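Terminal oxygenase component of carbazole 1,9a-dioxygenase (Nocardioides aromaticivorans, PDB 3GCF) probably catalyses the dioxygenation of carbazole at a mononuclear non-haem iron, using electrons that arrive through its Rieske [2Fe-2S] cluster. Local coordinates at residues A[362-365]-A[366-369]. Numbering follows the deposited sequence.
Sequences PDMC and IVKW
Asp-363 O takes two backbone donors from the next turn. Val-367 N lies 3.0 Å from Asp-363 O in the straighter of the two bonds, whereas the one from Ile-366 N to Asp-363 O, 2.8 Å long, is sharply bent and weak. The change from an i, i+3 to an i, i+4 acceptor pattern fits a 3-10 turn at 362-363 running into an alpha-helix, and Met-364 O and Cys-365 O continue it by accepting from Lys-368 N and Trp-369 N. Beside this backbone, the Met-364 and Val-367 side chains run alongside each other. The Met-364 chain folds back at chi2 (-52°) and chi3 (108°), which brings its terminal CE to 4.0 Å from Val-367 CG2, the methyl set beside the Val-367 backbone N. Cys-365 SG sits between its own backbone N and carbonyl carbon (chi1 63°), a position that sets it 3.3 Å from Ile-366 N and 4.2 Å from Ile-366 CG1. Lys-368 leans its aliphatic start on the carbonyl of the preceding turn, with CG 3.3 Å from Met-364 O, while the ammonium end continues away from the turn.

The turn belongs to helix 364-376, near the C-terminal end of the catalytic domain of a Rieske non-haem iron oxygenase, and the side chain of Ile-366 lies about 11 Å from the bound iron(II). Cys-365 and Lys-368 both pack on Met-218 of strand 218-221, an edge strand, within this chain, of the catalytic-domain sheet. Asp-363 OD2 bonds to Phe-360 N and, across the subunit interface, to NE2 of His-77 of the second subunit, a ligand of that subunit's Rieske cluster; the Asp-363 side chain is about 8 Å from that of the iron ligand His-189. Farther along, Trp-369 is anchored through NE1 to Tyr-24 OH, their rings nearly perpendicular.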
ATOM      1  N   PRO A 362     -18.620  31.977   8.676  1.00 11.90           N
ATOM      2  CA  PRO A 362     -18.662  31.805   7.219  1.00 10.75           C
ATOM      3  C   PRO A 362     -19.019  30.387   6.761  1.00 11.36           C
ATOM      4  O   PRO A 362     -19.509  30.200   5.648  1.00 13.00           O
ATOM      5  CB  PRO A 362     -17.256  32.216   6.784  1.00 11.00           C
ATOM      6  CG  PRO A 362     -16.851  33.212   7.836  1.00  7.44           C
ATOM      7  CD  PRO A 362     -17.329  32.547   9.101  1.00 10.67           C
ATOM      8  N   ASP A 363     -18.776  29.389   7.608  1.00 11.94           N
ATOM      9  CA  ASP A 363     -19.082  28.001   7.245  1.00 13.05           C
ATOM     10  C   ASP A 363     -20.580  27.689   7.204  1.00 13.65           C
ATOM     11  O   ASP A 363     -20.979  26.614   6.756  1.00 13.70           O
ATOM     12  CB  ASP A 363     -18.406  27.017   8.210  1.00 10.21           C
ATOM     13  CG  ASP A 363     -16.897  27.147   8.214  1.00 12.87           C
ATOM     14  OD1 ASP A 363     -16.311  27.387   7.132  1.00 10.78           O
ATOM     15  OD2 ASP A 363     -16.297  26.997   9.300  1.00 11.94           O
ATOM     16  N   MET A 364     -21.410  28.616   7.668  1.00 14.14           N
ATOM     17  CA  MET A 364     -22.847  28.382   7.665  1.00 15.69           C
ATOM     18  C   MET A 364     -23.394  28.045   6.284  1.00 14.55           C
ATOM     19  O   MET A 364     -24.383  27.323   6.172  1.00 14.33           O
ATOM     20  CB  MET A 364     -23.597  29.587   8.241  1.00 18.22           C
ATOM     21  CG  MET A 364     -23.388  29.762   9.739  1.00 23.88           C
ATOM     22  SD  MET A 364     -23.748  28.235  10.666  1.00 31.93           S
ATOM     23  CE  MET A 364     -22.063  27.697  11.174  1.00 27.75           C
ATOM     24  N   CYS A 365     -22.772  28.560   5.228  1.00 13.25           N
ATOM     25  CA  CYS A 365     -23.273  28.237   3.901  1.00 14.51           C
ATOM     26  C   CYS A 365     -23.045  26.746   3.651  1.00 14.24           C
ATOM     27  O   CYS A 365     -23.852  26.089   2.996  1.00 14.10           O
ATOM     28  CB  CYS A 365     -22.602  29.093   2.814  1.00 14.10           C
ATOM     29  SG  CYS A 365     -20.819  28.901   2.575  1.00 15.01           S
ATOM     30  N   ILE A 366     -21.960  26.208   4.198  1.00 13.30           N
ATOM     31  CA  ILE A 366     -21.667  24.789   4.035  1.00 14.34           C
ATOM     32  C   ILE A 366     -22.649  23.977   4.880  1.00 14.72           C
ATOM     33  O   ILE A 366     -23.092  22.903   4.473  1.00 14.88           O
ATOM     34  CB  ILE A 366     -20.212  24.470   4.452  1.00 14.85           C
ATOM     35  CG1 ILE A 366     -19.251  25.069   3.422  1.00 15.67           C
ATOM     36  CG2 ILE A 366     -20.008  22.956   4.568  1.00 12.54           C
ATOM     37  CD1 ILE A 366     -17.795  24.976   3.814  1.00 14.35           C
ATOM     38  N   VAL A 367     -22.996  24.498   6.052  1.00 14.57           N
ATOM     39  CA  VAL A 367     -23.946  23.818   6.923  1.00 16.21           C
ATOM     40  C   VAL A 367     -25.314  23.741   6.249  1.00 15.06           C
ATOM     41  O   VAL A 367     -25.998  22.724   6.341  1.00 14.09           O
ATOM     42  CB  VAL A 367     -24.097  24.541   8.280  1.00 17.19           C
ATOM     43  CG1 VAL A 367     -25.257  23.934   9.071  1.00 16.16           C
ATOM     44  CG2 VAL A 367     -22.805  24.428   9.068  1.00 16.32           C
ATOM     45  N   LYS A 368     -25.712  24.815   5.574  1.00 14.99           N
ATOM     46  CA  LYS A 368     -27.000  24.829   4.882  1.00 15.49           C
ATOM     47  C   LYS A 368     -26.979  23.816   3.750  1.00 14.79           C
ATOM     48  O   LYS A 368     -27.983  23.157   3.481  1.00 14.77           O
ATOM     49  CB  LYS A 368     -27.305  26.219   4.316  1.00 16.14           C
ATOM     50  CG  LYS A 368     -27.598  27.267   5.370  1.00 17.69           C
ATOM     51  CD  LYS A 368     -27.902  28.607   4.733  1.00 20.80           C
ATOM     52  CE  LYS A 368     -27.963  29.705   5.784  1.00 22.92           C
ATOM     53  NZ  LYS A 368     -28.996  29.406   6.801  1.00 25.15           N
ATOM     54  N   TRP A 369     -25.831  23.704   3.085  1.00 14.05           N
ATOM     55  CA  TRP A 369     -25.668  22.756   1.988  1.00 13.09           C
ATOM     56  C   TRP A 369     -25.758  21.315   2.491  1.00 12.99           C
ATOM     57  O   TRP A 369     -26.402  20.476   1.866  1.00 14.55           O
ATOM     58  CB  TRP A 369     -24.325  22.993   1.269  1.00 10.75           C
ATOM     59  CG  TRP A 369     -23.655  21.735   0.768  1.00 10.21           C
ATOM     60  CD1 TRP A 369     -22.574  21.108   1.323  1.00  9.72           C
ATOM     61  CD2 TRP A 369     -24.065  20.919  -0.339  1.00  8.78           C
ATOM     62  NE1 TRP A 369     -22.290  19.951   0.637  1.00 10.55           N
ATOM     63  CE2 TRP A 369     -23.190  19.809  -0.387  1.00  9.93           C
ATOM     64  CE3 TRP A 369     -25.090  21.013  -1.291  1.00 10.17           C
ATOM     65  CZ2 TRP A 369     -23.309  18.797  -1.351  1.00  9.83           C
ATOM     66  CZ3 TRP A 369     -25.210  20.002  -2.251  1.00 10.20           C
ATOM     67  CH2 TRP A 369     -24.324  18.911  -2.270  1.00  7.94           C
TER